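Local coordinates for protein Aac(6')-ib (Escherichia coli, PDB 2VQY) that probably transfers the acetyl group of acetyl-CoA to the 6'-amino group of aminoglycoside antibiotics such as kanamycin B, conferring resistance to them, at residues A[117-122]-A[133-138]. The protein carries 2 engineered substitutions. Numbering follows the deposited sequence.
Sequences IDQLLA and TKLVRA. With ACO (acetyl coenzyme *a), chain B.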
loop_
_atom_site.group_PDB
_atom_site.type_symbol
_atom_site.label_atom_id
_atom_site.label_comp_id
_atom_site.label_asym_id
_atom_site.label_seq_id
_atom_site.Cartn_x
_atom_site.Cartn_y
_atom_site.Cartn_z
ATOM N N ILE A 117 -2.776 -2.229 2.926
ATOM C CA ILE A 117 -2.046 -1.229 2.124
ATOM C C ILE A 117 -1.173 -1.897 1.046
ATOM O O ILE A 117 -0.697 -3.043 1.225
ATOM C CB ILE A 117 -1.171 -0.290 2.989
ATOM C CG1 ILE A 117 -0.127 -1.100 3.799
ATOM C CG2 ILE A 117 -2.055 0.627 3.927
ATOM C CD1 ILE A 117 0.867 -0.229 4.643
ATOM N N ASP A 118 -0.965 -1.163 -0.054
ATOM C CA ASP A 118 0.004 -1.546 -1.104
ATOM C C ASP A 118 0.689 -0.258 -1.511
ATOM O O ASP A 118 0.068 0.831 -1.427
ATOM C CB ASP A 118 -0.698 -2.153 -2.331
ATOM C CG ASP A 118 -1.631 -3.307 -1.976
ATOM O OD1 ASP A 118 -1.107 -4.414 -1.769
ATOM O OD2 ASP A 118 -2.873 -3.116 -1.928
ATOM N N GLN A 119 1.956 -0.332 -1.919
ATOM C CA GLN A 119 2.647 0.911 -2.310
ATOM C C GLN A 119 3.854 0.656 -3.177
ATOM O O GLN A 119 4.362 -0.490 -3.270
ATOM C CB GLN A 119 3.012 1.793 -1.093
ATOM C CG GLN A 119 4.216 1.361 -0.279
ATOM C CD GLN A 119 4.001 0.040 0.382
ATOM O OE1 GLN A 119 3.002 -0.170 1.086
ATOM N NE2 GLN A 119 4.935 -0.883 0.152
ATOM N N LEU A 120 4.305 1.729 -3.823
ATOM C CA LEU A 120 5.462 1.647 -4.713
ATOM C C LEU A 120 6.171 2.999 -4.721
ATOM O O LEU A 120 5.537 4.047 -4.526
ATOM C CB LEU A 120 5.039 1.221 -6.131
ATOM C CG LEU A 120 4.121 2.165 -6.904
ATOM C CD1 LEU A 120 4.988 3.202 -7.703
ATOM C CD2 LEU A 120 3.186 1.383 -7.839
ATOM N N LEU A 121 7.475 2.960 -4.929
ATOM C CA LEU A 121 8.263 4.175 -5.130
ATOM C C LEU A 121 8.543 4.314 -6.634
ATOM O O LEU A 121 8.994 3.370 -7.289
ATOM C CB LEU A 121 9.565 4.117 -4.336
ATOM C CG LEU A 121 9.507 4.135 -2.796
ATOM C CD1 LEU A 121 10.953 3.970 -2.241
ATOM C CD2 LEU A 121 8.844 5.400 -2.295
ATOM N N ALA A 122 8.264 5.510 -7.146
ATOM C CA ALA A 122 8.317 5.819 -8.574
ATOM C C ALA A 122 9.714 5.722 -9.215
ATOM O O ALA A 122 9.834 5.328 -10.366
ATOM C CB ALA A 122 7.773 7.218 -8.775
ATOM N N THR A 133 10.001 3.021 3.864
ATOM C CA THR A 133 9.681 2.937 5.296
ATOM C C THR A 133 8.970 4.210 5.756
ATOM O O THR A 133 7.933 4.119 6.418
ATOM C CB THR A 133 10.948 2.591 6.171
ATOM O OG1 THR A 133 11.411 1.285 5.796
ATOM C CG2 THR A 133 10.602 2.560 7.672
ATOM N N LYS A 134 9.492 5.382 5.385
ATOM C CA LYS A 134 8.818 6.654 5.700
ATOM C C LYS A 134 7.386 6.722 5.117
ATOM O O LYS A 134 6.452 7.138 5.794
ATOM C CB LYS A 134 9.636 7.833 5.173
ATOM C CG LYS A 134 10.827 8.132 6.051
ATOM C CD LYS A 134 11.900 8.849 5.260
ATOM C CE LYS A 134 13.054 9.237 6.155
ATOM N NZ LYS A 134 12.628 10.413 6.934
ATOM N N LEU A 135 7.242 6.308 3.863
ATOM C CA LEU A 135 5.934 6.281 3.210
ATOM C C LEU A 135 4.952 5.386 3.991
ATOM O O LEU A 135 3.814 5.805 4.306
ATOM C CB LEU A 135 6.105 5.834 1.746
ATOM C CG LEU A 135 4.937 5.900 0.761
ATOM C CD1 LEU A 135 5.474 5.769 -0.659
ATOM C CD2 LEU A 135 3.917 4.800 1.051
ATOM N N VAL A 136 5.379 4.162 4.307
ATOM C CA VAL A 136 4.520 3.214 5.023
ATOM C C VAL A 136 4.141 3.793 6.391
ATOM O O VAL A 136 2.973 3.736 6.787
ATOM C CB VAL A 136 5.158 1.810 5.104
ATOM C CG1 VAL A 136 4.298 0.858 5.969
ATOM C CG2 VAL A 136 5.289 1.225 3.643
ATOM N N ARG A 137 5.123 4.341 7.109
ATOM C CA ARG A 137 4.846 4.970 8.408
ATOM C C ARG A 137 3.782 6.067 8.280
ATOM O O ARG A 137 2.884 6.180 9.104
ATOM C CB ARG A 137 6.128 5.544 9.011
ATOM C CG ARG A 137 7.062 4.457 9.556
ATOM C CD ARG A 137 8.325 5.060 10.140
ATOM N NE ARG A 137 9.274 4.018 10.515
ATOM C CZ ARG A 137 10.550 4.219 10.838
ATOM N NH1 ARG A 137 11.058 5.442 10.841
ATOM N NH2 ARG A 137 11.323 3.192 11.155
ATOM N N ALA A 138 3.900 6.877 7.230
ATOM C CA ALA A 138 2.936 7.964 6.990
ATOM C C ALA A 138 1.534 7.411 6.722
ATOM O O ALA A 138 0.544 7.945 7.235
ATOM C CB ALA A 138 3.376 8.833 5.830
HETATM N N1A ACO B . 16.717 -9.583 2.153
HETATM C C2A ACO B . 16.569 -8.930 3.308
HETATM N N3A ACO B . 16.466 -7.604 3.327
HETATM C C4A ACO B . 16.498 -6.892 2.174
HETATM C C5A ACO B . 16.637 -7.536 0.958
HETATM C C6A ACO B . 16.754 -8.923 0.967
HETATM N N6A ACO B . 16.897 -9.589 -0.183
HETATM N N7A ACO B . 16.638 -6.607 0.006
HETATM C C8A ACO B . 16.516 -5.412 0.593
HETATM N N9A ACO B . 16.434 -5.590 1.913
HETATM C C1B ACO B . 16.261 -4.562 2.982
HETATM C C2B ACO B . 17.147 -3.330 2.939
HETATM O O2B ACO B . 18.451 -3.652 3.432
HETATM C C3B ACO B . 16.393 -2.441 3.923
HETATM O O3B ACO B . 16.583 -2.900 5.272
HETATM P P3B ACO B . 17.738 -2.320 6.255
HETATM O O7A ACO B . 17.596 -3.234 7.582
HETATM O O8A ACO B . 17.251 -0.845 6.636
HETATM O O9A ACO B . 19.081 -2.394 5.615
HETATM C C4B ACO B . 14.920 -2.761 3.608
HETATM O O4B ACO B . 14.934 -4.012 2.880
HETATM C C5B ACO B . 14.092 -1.788 2.746
HETATM O O5B ACO B . 13.745 -0.607 3.470
HETATM P P1A ACO B . 13.571 0.789 2.675
HETATM O O1A ACO B . 12.761 1.712 3.531
HETATM O O2A ACO B . 14.857 1.285 2.101
HETATM O O3A ACO B . 12.691 0.292 1.473
HETATM P P2A ACO B . 12.397 1.137 0.128
HETATM O O4A ACO B . 12.611 2.564 0.348
HETATM O O5A ACO B . 13.047 0.440 -1.035
HETATM O O6A ACO B . 10.788 0.847 0.030
HETATM C CBP ACO B . 9.286 -0.509 -1.380
HETATM C CCP ACO B . 10.193 -0.482 -0.125
HETATM C CDP ACO B . 8.672 -1.945 -1.494
HETATM C CEP ACO B . 8.167 0.537 -1.191
HETATM C CAP ACO B . 10.169 -0.196 -2.641
HETATM O OAP ACO B . 11.391 -0.992 -2.630
HETATM C C9P ACO B . 9.385 -0.360 -3.972
HETATM O O9P ACO B . 8.568 0.505 -4.323
HETATM N N8P ACO B . 9.664 -1.481 -4.662
HETATM C C7P ACO B . 9.060 -1.862 -5.949
HETATM C C6P ACO B . 7.517 -1.983 -5.852
HETATM C C5P ACO B . 7.059 -2.998 -4.790
HETATM O O5P ACO B . 7.794 -3.928 -4.462
HETATM N N4P ACO B . 5.840 -2.729 -4.274
HETATM C C3P ACO B . 5.126 -3.404 -3.353
HETATM C C2P ACO B . 5.536 -4.504 -2.638
HETATM S S1P ACO B . 4.301 -5.437 -1.617
HETATM C C ACO B . 2.873 -4.465 -1.214
HETATM O O ACO B . 2.709 -3.289 -1.594
HETATM C CH3 ACO B . 1.872 -5.242 -0.316
#
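Q119 reaches from the strand into the fork between L135 and V136 on the helix, and its aliphatic part does much of the touching. CG lies 3.7 Å from L135 CD2, the two side chains running past one another in opposite directions, while V136 comes at about a right angle and sets CG2 3.7 Å from the amide carbon CD. With CG between the backbone N and the carbonyl carbon (chi1 77°), CB and CG face L135 CD2; the bend at chi2 (-64°) turns the amide along the strand toward I117 and lays it across V136 CG2. Its buried amide is not left to the apolar surroundings: OE1 is hydrogen-bonded to Y167 OH. Glutamine suits this place: its methylenes pack against the helix, its amide oxygen pairs with Y167 and its backbone binds the cofactor.

On either side of Q119 the packing is purely apolar. I117 CD1 touches V136 CG1 at 3.8 Å, and L121, whose branch swings toward the helix, brings CD2 to 3.8 Å from L135 CD1. Branched side chains fit here: each of L135 and V136 spreads two methyls over two strand residues.

The other job of both segments is to hold acetyl-CoA. Q119 N donates to the acetyl O at 3.1 Å and L121 N to the pantetheine O9P at 2.8 Å, while T133 grips the phosphate oxygen O1A with both its N and OG1, the latter at 2.7 Å. G128, G130 and G132 also bind the cofactor through backbone N, as expected of the GNAT pyrophosphate loop.

Strand 114-121 and helix 131-144 open a beta-alpha-beta unit completed by strand 151-154; helix 161-169 covers V136 and I117 through Y167, and strand 88-97 meets Q119 and L135 through A93.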